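Lysine cyclodeaminase (Streptomyces pristinaespiralis, PDB 5YU3) probably catalyses the NAD-dependent cyclodeamination of L-lysine to L-pipecolate with release of ammonia, and also recognises L-ornithine and L-2,4-diaminobutyrate. Local coordinates at residues 128-133 with 229-234; 249-254 with 294-299; 201-206 with 223-228. One frame throughout, in Å; residues are numbered along the deposited sequence.

Contact 1: 128-133 with 229-234; sequences VASRLL and HINAVG. With NA (sodium ion), chain E; NAD (nicotinamide-adenine-dinucleotide), chain F.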
loop_
_atom_site.group_PDB
_atom_site.type_symbol
_atom_site.label_atom_id
_atom_site.label_comp_id
_atom_site.label_asym_id
_atom_site.label_seq_id
_atom_site.Cartn_x
_atom_site.Cartn_y
_atom_site.Cartn_z
ATOM N N VAL A 128 -15.894 3.989 21.672
ATOM C CA VAL A 128 -15.342 2.951 22.543
ATOM C C VAL A 128 -14.544 3.576 23.681
ATOM O O VAL A 128 -14.689 3.192 24.853
ATOM C CB VAL A 128 -14.471 1.971 21.732
ATOM C CG1 VAL A 128 -13.754 0.986 22.659
ATOM C CG2 VAL A 128 -15.332 1.221 20.732
ATOM N N ALA A 129 -13.673 4.529 23.353
ATOM C CA ALA A 129 -12.839 5.152 24.382
ATOM C C ALA A 129 -13.672 5.973 25.352
ATOM O O ALA A 129 -13.382 6.000 26.555
ATOM C CB ALA A 129 -11.779 6.052 23.749
ATOM N N SER A 130 -14.687 6.676 24.842
ATOM C CA SER A 130 -15.464 7.569 25.695
ATOM C C SER A 130 -16.407 6.797 26.605
ATOM O O SER A 130 -16.709 7.253 27.714
ATOM C CB SER A 130 -16.241 8.569 24.843
ATOM O OG SER A 130 -15.379 9.378 24.066
ATOM N N ARG A 131 -16.885 5.632 26.167
ATOM C CA ARG A 131 -17.641 4.785 27.074
ATOM C C ARG A 131 -16.802 4.417 28.291
ATOM O O ARG A 131 -17.314 4.357 29.416
ATOM C CB ARG A 131 -18.118 3.533 26.334
ATOM C CG ARG A 131 -19.395 2.940 26.866
ATOM C CD ARG A 131 -20.044 2.103 25.779
ATOM N NE ARG A 131 -19.026 1.307 25.102
ATOM C CZ ARG A 131 -19.284 0.393 24.173
ATOM N NH1 ARG A 131 -20.545 0.161 23.798
ATOM N NH2 ARG A 131 -18.279 -0.285 23.620
ATOM N N LEU A 132 -15.502 4.187 28.086
ATOM C CA LEU A 132 -14.618 3.814 29.186
ATOM C C LEU A 132 -14.222 5.003 30.056
ATOM O O LEU A 132 -14.017 4.832 31.266
ATOM C CB LEU A 132 -13.347 3.149 28.645
ATOM C CG LEU A 132 -13.447 1.681 28.204
ATOM C CD1 LEU A 132 -12.404 1.379 27.140
ATOM C CD2 LEU A 132 -13.289 0.744 29.389
ATOM N N LEU A 133 -14.082 6.201 29.474
ATOM C CA LEU A 133 -13.368 7.289 30.138
ATOM C C LEU A 133 -14.156 8.582 30.295
ATOM O O LEU A 133 -13.676 9.491 30.988
ATOM C CB LEU A 133 -12.062 7.600 29.380
ATOM C CG LEU A 133 -11.017 6.481 29.428
ATOM C CD1 LEU A 133 -9.852 6.758 28.485
ATOM C CD2 LEU A 133 -10.514 6.295 30.854
ATOM N N HIS A 229 -13.233 14.285 29.360
ATOM C CA HIS A 229 -12.567 13.350 28.463
ATOM C C HIS A 229 -12.424 13.972 27.081
ATOM O O HIS A 229 -13.393 14.515 26.538
ATOM C CB HIS A 229 -13.331 12.033 28.335
ATOM C CG HIS A 229 -12.732 11.132 27.309
ATOM N ND1 HIS A 229 -11.477 10.583 27.460
ATOM C CD2 HIS A 229 -13.179 10.734 26.092
ATOM C CE1 HIS A 229 -11.183 9.863 26.388
ATOM N NE2 HIS A 229 -12.202 9.933 25.546
ATOM N N ILE A 230 -11.229 13.867 26.498
ATOM C CA ILE A 230 -10.957 14.401 25.169
ATOM C C ILE A 230 -10.610 13.249 24.240
ATOM O O ILE A 230 -9.722 12.449 24.554
ATOM C CB ILE A 230 -9.804 15.419 25.173
ATOM C CG1 ILE A 230 -10.051 16.533 26.193
ATOM C CG2 ILE A 230 -9.605 15.989 23.748
ATOM C CD1 ILE A 230 -8.879 17.517 26.301
ATOM N N ASN A 231 -11.293 13.177 23.092
ATOM C CA ASN A 231 -10.841 12.343 21.980
ATOM C C ASN A 231 -10.015 13.233 21.063
ATOM O O ASN A 231 -10.556 14.128 20.404
ATOM C CB ASN A 231 -12.020 11.715 21.228
ATOM C CG ASN A 231 -12.958 10.962 22.139
ATOM O OD1 ASN A 231 -12.615 9.911 22.683
ATOM N ND2 ASN A 231 -14.165 11.501 22.315
ATOM N N ALA A 232 -8.699 13.022 21.053
ATOM C CA ALA A 232 -7.793 13.792 20.205
ATOM C C ALA A 232 -7.657 13.035 18.887
ATOM O O ALA A 232 -6.952 12.029 18.799
ATOM C CB ALA A 232 -6.451 13.989 20.903
ATOM N N VAL A 233 -8.374 13.493 17.860
ATOM C CA VAL A 233 -8.588 12.665 16.672
ATOM C C VAL A 233 -7.712 13.154 15.528
ATOM O O VAL A 233 -7.275 12.356 14.687
ATOM C CB VAL A 233 -10.076 12.662 16.270
ATOM C CG1 VAL A 233 -10.287 11.930 14.938
ATOM C CG2 VAL A 233 -10.903 12.019 17.372
ATOM N N GLY A 234 -7.459 14.466 15.483
ATOM C CA GLY A 234 -6.625 15.040 14.442
ATOM C C GLY A 234 -5.274 14.353 14.384
ATOM O O GLY A 234 -4.684 14.069 15.426
HETATM NA NA NA E . -4.327 12.242 17.735
HETATM P PA NAD F . -11.974 18.212 7.220
HETATM O O1A NAD F . -11.135 19.022 6.281
HETATM O O2A NAD F . -13.324 17.691 6.769
HETATM O O5B NAD F . -12.270 19.107 8.524
HETATM C C5B NAD F . -11.184 19.686 9.256
HETATM C C4B NAD F . -11.706 20.991 9.839
HETATM O O4B NAD F . -10.728 21.535 10.728
HETATM C C3B NAD F . -11.927 22.049 8.753
HETATM O O3B NAD F . -13.308 22.475 8.750
HETATM C C2B NAD F . -10.998 23.184 9.153
HETATM O O2B NAD F . -11.527 24.483 8.901
HETATM C C1B NAD F . -10.852 22.950 10.640
HETATM N N9A NAD F . -9.676 23.563 11.295
HETATM C C8A NAD F . -8.425 23.725 10.804
HETATM N N7A NAD F . -7.621 24.318 11.743
HETATM C C5A NAD F . -8.380 24.527 12.844
HETATM C C6A NAD F . -8.194 25.106 14.188
HETATM N N6A NAD F . -6.991 25.592 14.576
HETATM N N1A NAD F . -9.257 25.107 15.024
HETATM C C2A NAD F . -10.470 24.633 14.683
HETATM N N3A NAD F . -10.719 24.106 13.473
HETATM C C4A NAD F . -9.729 24.027 12.540
HETATM O O3 NAD F . -11.058 16.964 7.715
HETATM P PN NAD F . -11.525 15.699 8.576
HETATM O O1N NAD F . -12.585 16.146 9.555
HETATM O O2N NAD F . -11.804 14.561 7.616
HETATM O O5D NAD F . -10.172 15.309 9.362
HETATM C C5D NAD F . -9.733 16.095 10.471
HETATM C C4D NAD F . -8.488 15.444 11.074
HETATM O O4D NAD F . -8.787 14.111 11.486
HETATM C C3D NAD F . -7.361 15.324 10.063
HETATM O O3D NAD F . -6.106 15.545 10.743
HETATM C C2D NAD F . -7.424 13.872 9.644
HETATM O O2D NAD F . -6.193 13.393 9.085
HETATM C C1D NAD F . -7.779 13.237 10.973
HETATM N N1N NAD F . -8.303 11.879 10.893
HETATM C C2N NAD F . -8.023 11.044 11.902
HETATM C C3N NAD F . -8.483 9.735 11.896
HETATM C C7N NAD F . -8.157 8.851 13.054
HETATM O O7N NAD F . -8.342 7.653 12.978
HETATM N N7N NAD F . -7.703 9.422 14.182
HETATM C C4N NAD F . -9.285 9.287 10.842
HETATM C C5N NAD F . -9.583 10.190 9.824
HETATM C C6N NAD F . -9.088 11.494 9.870
#
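In the Rossmann-type NAD-binding domain the last turn of helix 115-133 packs on a face of the parallel sheet, where Ala129, Ser130 and Leu133 meet His229 and Asn231 of strand 229-232. The two short axes approach to 9.1 Å and run nearly antiparallel, at 162°. All five touching residues are buried, and the polar ones are joined in a chain. Asn231 ND2 donates to Ser130 OG at 3.0 Å, with the hydroxyl oxygen lying in the amide plane, and has a second partner in Ser206 OG; Ser130 OG is also bonded to Ser126 O, one turn back in the helix. From the other branch of the amide, Asn231 OD1 accepts from His229 NE2 at 2.9 Å, although the imidazole nitrogen stands well above the carbonyl plane. With His229 ND1 bonded to Ser297 OG, both ring nitrogens are engaged, which should fix the ring's rotation. His229 CG is anti to its backbone N (chi1 174°), which carries the ring toward the helix; Leu133 CB reaches His229 ND1 obliquely at 3.6 Å, and Ser130 OG sits at the ring edge, 3.3 Å from His229 CD2. Beyond the strand, Ala232 O and Gly234 O bind the sodium ion with Asp300 and Ser301, and Val233 O accepts a 3.0 Å bond from carboxamide N7N of NAD.

Contact 2: 249-254 with 294-299; sequences ERAFVT and DTLSVF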
loop_
_atom_site.group_PDB
_atom_site.type_symbol
_atom_site.label_atom_id
_atom_site.label_comp_id
_atom_site.label_asym_id
_atom_site.label_seq_id
_atom_site.Cartn_x
_atom_site.Cartn_y
_atom_site.Cartn_z
ATOM N N GLU A 249 -0.055 16.831 30.061
ATOM C CA GLU A 249 0.742 16.385 31.196
ATOM C C GLU A 249 -0.108 16.121 32.429
ATOM O O GLU A 249 0.303 15.338 33.290
ATOM C CB GLU A 249 1.832 17.417 31.499
ATOM C CG GLU A 249 2.907 17.476 30.422
ATOM C CD GLU A 249 3.950 18.560 30.674
ATOM O OE1 GLU A 249 3.610 19.600 31.284
ATOM O OE2 GLU A 249 5.110 18.373 30.248
ATOM N N ARG A 250 -1.286 16.736 32.529
ATOM C CA ARG A 250 -2.185 16.462 33.641
ATOM C C ARG A 250 -3.162 15.329 33.360
ATOM O O ARG A 250 -3.915 14.947 34.262
ATOM C CB ARG A 250 -2.983 17.720 34.003
ATOM C CG ARG A 250 -2.159 18.828 34.625
ATOM C CD ARG A 250 -3.064 19.943 35.139
ATOM N NE ARG A 250 -3.674 20.718 34.055
ATOM C CZ ARG A 250 -3.057 21.705 33.407
ATOM N NH1 ARG A 250 -1.814 22.037 33.731
ATOM N NH2 ARG A 250 -3.680 22.368 32.437
ATOM N N ALA A 251 -3.182 14.794 32.144
ATOM C CA ALA A 251 -4.206 13.844 31.737
ATOM C C ALA A 251 -3.742 12.406 31.890
ATOM O O ALA A 251 -2.541 12.108 31.846
ATOM C CB ALA A 251 -4.616 14.070 30.275
ATOM N N PHE A 252 -4.722 11.512 32.055
ATOM C CA PHE A 252 -4.542 10.088 31.798
ATOM C C PHE A 252 -4.667 9.869 30.294
ATOM O O PHE A 252 -5.735 10.119 29.729
ATOM C CB PHE A 252 -5.600 9.287 32.559
ATOM C CG PHE A 252 -5.612 7.802 32.242
ATOM C CD1 PHE A 252 -4.692 6.946 32.836
ATOM C CD2 PHE A 252 -6.563 7.265 31.389
ATOM C CE1 PHE A 252 -4.708 5.588 32.566
ATOM C CE2 PHE A 252 -6.587 5.892 31.108
ATOM C CZ PHE A 252 -5.661 5.059 31.703
ATOM N N VAL A 253 -3.592 9.420 29.644
ATOM C CA VAL A 253 -3.521 9.368 28.181
ATOM C C VAL A 253 -3.464 7.914 27.721
ATOM O O VAL A 253 -2.500 7.199 28.019
ATOM C CB VAL A 253 -2.311 10.144 27.652
ATOM C CG1 VAL A 253 -2.267 10.067 26.143
ATOM C CG2 VAL A 253 -2.362 11.590 28.119
ATOM N N THR A 254 -4.487 7.479 26.983
ATOM C CA THR A 254 -4.488 6.161 26.352
ATOM C C THR A 254 -4.420 6.347 24.841
ATOM O O THR A 254 -5.178 7.140 24.275
ATOM C CB THR A 254 -5.725 5.339 26.740
ATOM O OG1 THR A 254 -5.660 4.047 26.113
ATOM C CG2 THR A 254 -7.030 6.035 26.331
ATOM N N ASP A 294 -13.547 10.160 36.253
ATOM C CA ASP A 294 -13.729 11.331 37.100
ATOM C C ASP A 294 -12.536 12.272 37.122
ATOM O O ASP A 294 -12.571 13.259 37.864
ATOM C CB ASP A 294 -14.065 10.890 38.527
ATOM C CG ASP A 294 -15.332 10.078 38.584
ATOM O OD1 ASP A 294 -16.281 10.426 37.856
ATOM O OD2 ASP A 294 -15.372 9.083 39.334
ATOM N N THR A 295 -11.493 12.005 36.335
ATOM C CA THR A 295 -10.370 12.913 36.176
ATOM C C THR A 295 -10.138 13.149 34.693
ATOM O O THR A 295 -10.784 12.532 33.839
ATOM C CB THR A 295 -9.086 12.377 36.838
ATOM O OG1 THR A 295 -8.899 10.994 36.511
ATOM C CG2 THR A 295 -9.214 12.470 38.307
ATOM N N LEU A 296 -9.218 14.058 34.393
ATOM C CA LEU A 296 -8.930 14.412 33.008
ATOM C C LEU A 296 -8.338 13.223 32.261
ATOM O O LEU A 296 -7.372 12.606 32.718
ATOM C CB LEU A 296 -7.958 15.599 32.956
ATOM C CG LEU A 296 -7.478 15.996 31.557
ATOM C CD1 LEU A 296 -8.651 16.470 30.709
ATOM C CD2 LEU A 296 -6.393 17.091 31.650
ATOM N N SER A 297 -8.929 12.892 31.111
ATOM C CA SER A 297 -8.453 11.795 30.280
ATOM C C SER A 297 -8.371 12.239 28.823
ATOM O O SER A 297 -9.122 13.106 28.367
ATOM C CB SER A 297 -9.360 10.538 30.409
ATOM O OG SER A 297 -10.734 10.860 30.188
ATOM N N VAL A 298 -7.436 11.636 28.094
ATOM C CA VAL A 298 -7.263 11.894 26.670
ATOM C C VAL A 298 -7.128 10.554 25.968
ATOM O O VAL A 298 -6.305 9.725 26.368
ATOM C CB VAL A 298 -6.027 12.759 26.375
ATOM C CG1 VAL A 298 -5.762 12.797 24.864
ATOM C CG2 VAL A 298 -6.211 14.160 26.937
ATOM N N PHE A 299 -7.935 10.348 24.929
ATOM C CA PHE A 299 -7.770 9.231 24.000
ATOM C C PHE A 299 -7.031 9.793 22.796
ATOM O O PHE A 299 -7.571 10.634 22.067
ATOM C CB PHE A 299 -9.123 8.631 23.606
ATOM C CG PHE A 299 -9.074 7.704 22.396
ATOM C CD1 PHE A 299 -8.076 6.744 22.266
ATOM C CD2 PHE A 299 -10.053 7.786 21.410
ATOM C CE1 PHE A 299 -8.035 5.880 21.160
ATOM C CE2 PHE A 299 -10.038 6.924 20.306
ATOM C CZ PHE A 299 -9.017 5.966 20.175
HETATM O O HOH W 1 -5.865 13.139 34.929
#
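Three backbone hydrogen bonds join Phe252 and Thr254 to Leu296 and Val298. Phe252 N donates to Leu296 O at 2.9 Å, Val298 N to Phe252 O at 2.8 Å, and Thr254 N to Val298 O at 3.0 Å. Phe252 N and O thus reach Leu296 and Val298, the residues on either side of its partner Ser297, as parallel strands require, and the segment axes diverge by just 15°. Weaker CA-H...O contacts fill in between, among them Val253 CA to Val298 O at 3.3 Å.

The pairing forms one margin of the seven-stranded parallel sheet of the Rossmann-type domain: 252-255 is an outermost strand within the chain, and 297-300 lies between it and 229-232. Just before the strands, a water donates to both Arg250 O and Leu296 O, so that Leu296 O receives a second bond besides that from Phe252 N.

Apolar contacts gather on the face carrying Val253 and Val298. Ala251 CB touches both Leu296 CG and Val298 CG2, each at 3.7 Å. On the face of Phe252, Thr254 and Phe299, the aromatic rings present edges: Ser297 CB lies near the plane of Phe252, and Thr254 O approaches Phe299 CD1 at 3.5 Å. Thr254 OG1, anti to its backbone N (chi1 -179°), bonds to Pro277 O, which leaves Thr254 CG2 between the backbone N and the carbonyl carbon, 3.8 Å from Val298 O.

Contact 3: 201-206 with 223-228; sequences EADVIS and GVREHL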
loop_
_atom_site.group_PDB
_atom_site.type_symbol
_atom_site.label_atom_id
_atom_site.label_comp_id
_atom_site.label_asym_id
_atom_site.label_seq_id
_atom_site.Cartn_x
_atom_site.Cartn_y
_atom_site.Cartn_z
ATOM N N GLU A 201 -17.027 24.257 29.531
ATOM C CA GLU A 201 -18.374 23.735 29.711
ATOM C C GLU A 201 -18.574 22.291 29.268
ATOM O O GLU A 201 -19.555 21.674 29.690
ATOM C CB GLU A 201 -19.386 24.622 28.969
ATOM C CG GLU A 201 -19.654 25.947 29.678
ATOM C CD GLU A 201 -20.691 26.814 28.977
ATOM O OE1 GLU A 201 -20.504 28.049 28.937
ATOM O OE2 GLU A 201 -21.698 26.270 28.477
ATOM N N ALA A 202 -17.679 21.728 28.461
ATOM C CA ALA A 202 -17.934 20.404 27.901
ATOM C C ALA A 202 -17.613 19.296 28.895
ATOM O O ALA A 202 -16.673 19.394 29.693
ATOM C CB ALA A 202 -17.119 20.199 26.619
ATOM N N ASP A 203 -18.397 18.219 28.825
ATOM C CA ASP A 203 -18.090 16.981 29.535
ATOM C C ASP A 203 -17.164 16.069 28.739
ATOM O O ASP A 203 -16.364 15.327 29.323
ATOM C CB ASP A 203 -19.376 16.214 29.845
ATOM C CG ASP A 203 -20.340 17.015 30.694
ATOM O OD1 ASP A 203 -19.929 17.453 31.791
ATOM O OD2 ASP A 203 -21.500 17.204 30.259
ATOM N N VAL A 204 -17.277 16.094 27.420
ATOM C CA VAL A 204 -16.414 15.324 26.532
ATOM C C VAL A 204 -16.135 16.208 25.324
ATOM O O VAL A 204 -16.994 16.990 24.912
ATOM C CB VAL A 204 -17.081 13.981 26.153
ATOM C CG1 VAL A 204 -18.516 14.208 25.724
ATOM C CG2 VAL A 204 -16.283 13.247 25.067
ATOM N N ILE A 205 -14.919 16.139 24.791
ATOM C CA ILE A 205 -14.528 16.944 23.638
ATOM C C ILE A 205 -13.911 16.009 22.609
ATOM O O ILE A 205 -13.193 15.076 22.979
ATOM C CB ILE A 205 -13.526 18.060 24.021
ATOM C CG1 ILE A 205 -14.203 19.116 24.909
ATOM C CG2 ILE A 205 -12.910 18.731 22.770
ATOM C CD1 ILE A 205 -13.227 20.117 25.539
ATOM N N SER A 206 -14.194 16.249 21.329
ATOM C CA SER A 206 -13.404 15.687 20.235
ATOM C C SER A 206 -12.747 16.826 19.468
ATOM O O SER A 206 -13.424 17.774 19.054
ATOM C CB SER A 206 -14.263 14.836 19.273
ATOM O OG SER A 206 -14.682 13.640 19.887
ATOM N N GLY A 223 -9.071 26.520 32.089
ATOM C CA GLY A 223 -9.914 25.727 32.957
ATOM C C GLY A 223 -10.759 24.723 32.197
ATOM O O GLY A 223 -11.380 25.065 31.187
ATOM N N VAL A 224 -10.767 23.475 32.661
ATOM C CA VAL A 224 -11.637 22.437 32.124
ATOM C C VAL A 224 -12.336 21.762 33.296
ATOM O O VAL A 224 -11.919 21.876 34.450
ATOM C CB VAL A 224 -10.861 21.396 31.288
ATOM C CG1 VAL A 224 -10.203 22.060 30.075
ATOM C CG2 VAL A 224 -9.817 20.709 32.152
ATOM N N ARG A 225 -13.415 21.053 32.992
ATOM C CA ARG A 225 -14.099 20.313 34.037
ATOM C C ARG A 225 -13.226 19.166 34.529
ATOM O O ARG A 225 -12.439 18.589 33.776
ATOM C CB ARG A 225 -15.432 19.790 33.525
ATOM C CG ARG A 225 -16.226 20.874 32.846
ATOM C CD ARG A 225 -17.295 21.379 33.754
ATOM N NE ARG A 225 -18.494 20.572 33.607
ATOM C CZ ARG A 225 -19.601 20.995 33.010
ATOM N NH1 ARG A 225 -19.663 22.228 32.515
ATOM N NH2 ARG A 225 -20.643 20.189 32.916
ATOM N N GLU A 226 -13.385 18.839 35.815
ATOM C CA GLU A 226 -12.521 17.851 36.455
ATOM C C GLU A 226 -12.592 16.498 35.762
ATOM O O GLU A 226 -11.585 15.790 35.691
ATOM C CB GLU A 226 -12.904 17.700 37.926
ATOM C CG GLU A 226 -11.921 16.854 38.727
ATOM C CD GLU A 226 -12.353 16.677 40.168
ATOM O OE1 GLU A 226 -13.431 17.209 40.533
ATOM O OE2 GLU A 226 -11.627 15.990 40.925
ATOM N N HIS A 227 -13.757 16.140 35.229
ATOM C CA HIS A 227 -13.999 14.825 34.642
ATOM C C HIS A 227 -13.827 14.795 33.130
ATOM O O HIS A 227 -14.117 13.761 32.516
ATOM C CB HIS A 227 -15.410 14.364 34.984
ATOM C CG HIS A 227 -16.470 15.320 34.536
ATOM N ND1 HIS A 227 -16.836 16.426 35.276
ATOM C CD2 HIS A 227 -17.220 15.356 33.408
ATOM C CE1 HIS A 227 -17.778 17.093 34.631
ATOM N NE2 HIS A 227 -18.034 16.462 33.497
ATOM N N LEU A 228 -13.373 15.893 32.522
ATOM C CA LEU A 228 -13.342 16.006 31.062
ATOM C C LEU A 228 -12.621 14.828 30.413
ATOM O O LEU A 228 -11.546 14.408 30.861
ATOM C CB LEU A 228 -12.662 17.320 30.653
ATOM C CG LEU A 228 -12.345 17.489 29.157
ATOM C CD1 LEU A 228 -13.640 17.500 28.320
ATOM C CD2 LEU A 228 -11.540 18.741 28.892
HETATM O O HOH W 2 -14.235 20.676 30.270
HETATM O O HOH W 3 -16.325 13.011 31.075
HETATM O O HOH W 4 -23.071 19.339 31.057
#
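A His-carboxylate pair joins the loop before strand 229-232 to the residues leading into strand 204-207: His227 NE2 donates to Asp203 OD1 over 2.7 Å at 171°. The bond lies in the imidazole plane and meets the oxygen on its anti side, somewhat out of the carboxylate plane. His227 CG stands between its backbone N and carbonyl carbon (chi1 57°), a torsion that turns the ring toward Asp203. The same oxygen forms a salt bridge with Arg225 NH2 at 3.0 Å, reached obliquely with the carboxylate and guanidinium planes 78° apart. OD1 thus takes the histidine bond and the salt bridge, while Asp203 OD2 accepts from the backbone amides of His139 and Thr140 and from a water, an environment that would probably stabilise the negative charge.

Bends at chi2 and chi3 bring the Arg225 side chain against the end of helix 195-201. Glu201 O lies over a face of its guanidinium, close to NH1 but too poorly angled for a hydrogen bond, and Arg225 CG packs 3.5 Å from Ala202 O. These contacts sit where two neighbouring strands of the parallel Rossmann-type sheet begin. Arg225 to Leu228 form a type I beta turn, closed by Leu228 N donating to Arg225 O at 3.1 Å, immediately ahead of strand 229-232.

Two waters bridge the backbones: one accepts from Arg225 N and donates to Ala202 O, and another donates to both Asp203 O and His227 O. Farther in, Leu228 CD1 packs on Ile205 CG1 at 3.8 Å and approaches Asp203 O at 3.6 Å.

All three contacts involve strands of one parallel sheet, sampled at different places. Contact 1 is wholly buried and lies nearest the chain centre; contacts 2 and 3 lie farther out, where contact 2 reaches the exposed Arg250 and contact 3 includes partly exposed residues. Strand 229-232 ties them together, pairing with 204-207 through His229 O to Ile205 N (2.8 Å) and with 297-300 through Ile230 O to Phe299 N (2.8 Å). Their chemistry differs accordingly: side-chain amide, hydroxyl and imidazole groups link helix to sheet in contact 1, main-chain bonds join neighbouring strands in contact 2, and charged groups with bridging waters join the strand approaches in contact 3. Contact 1 alone includes sodium- and NAD-binding residues.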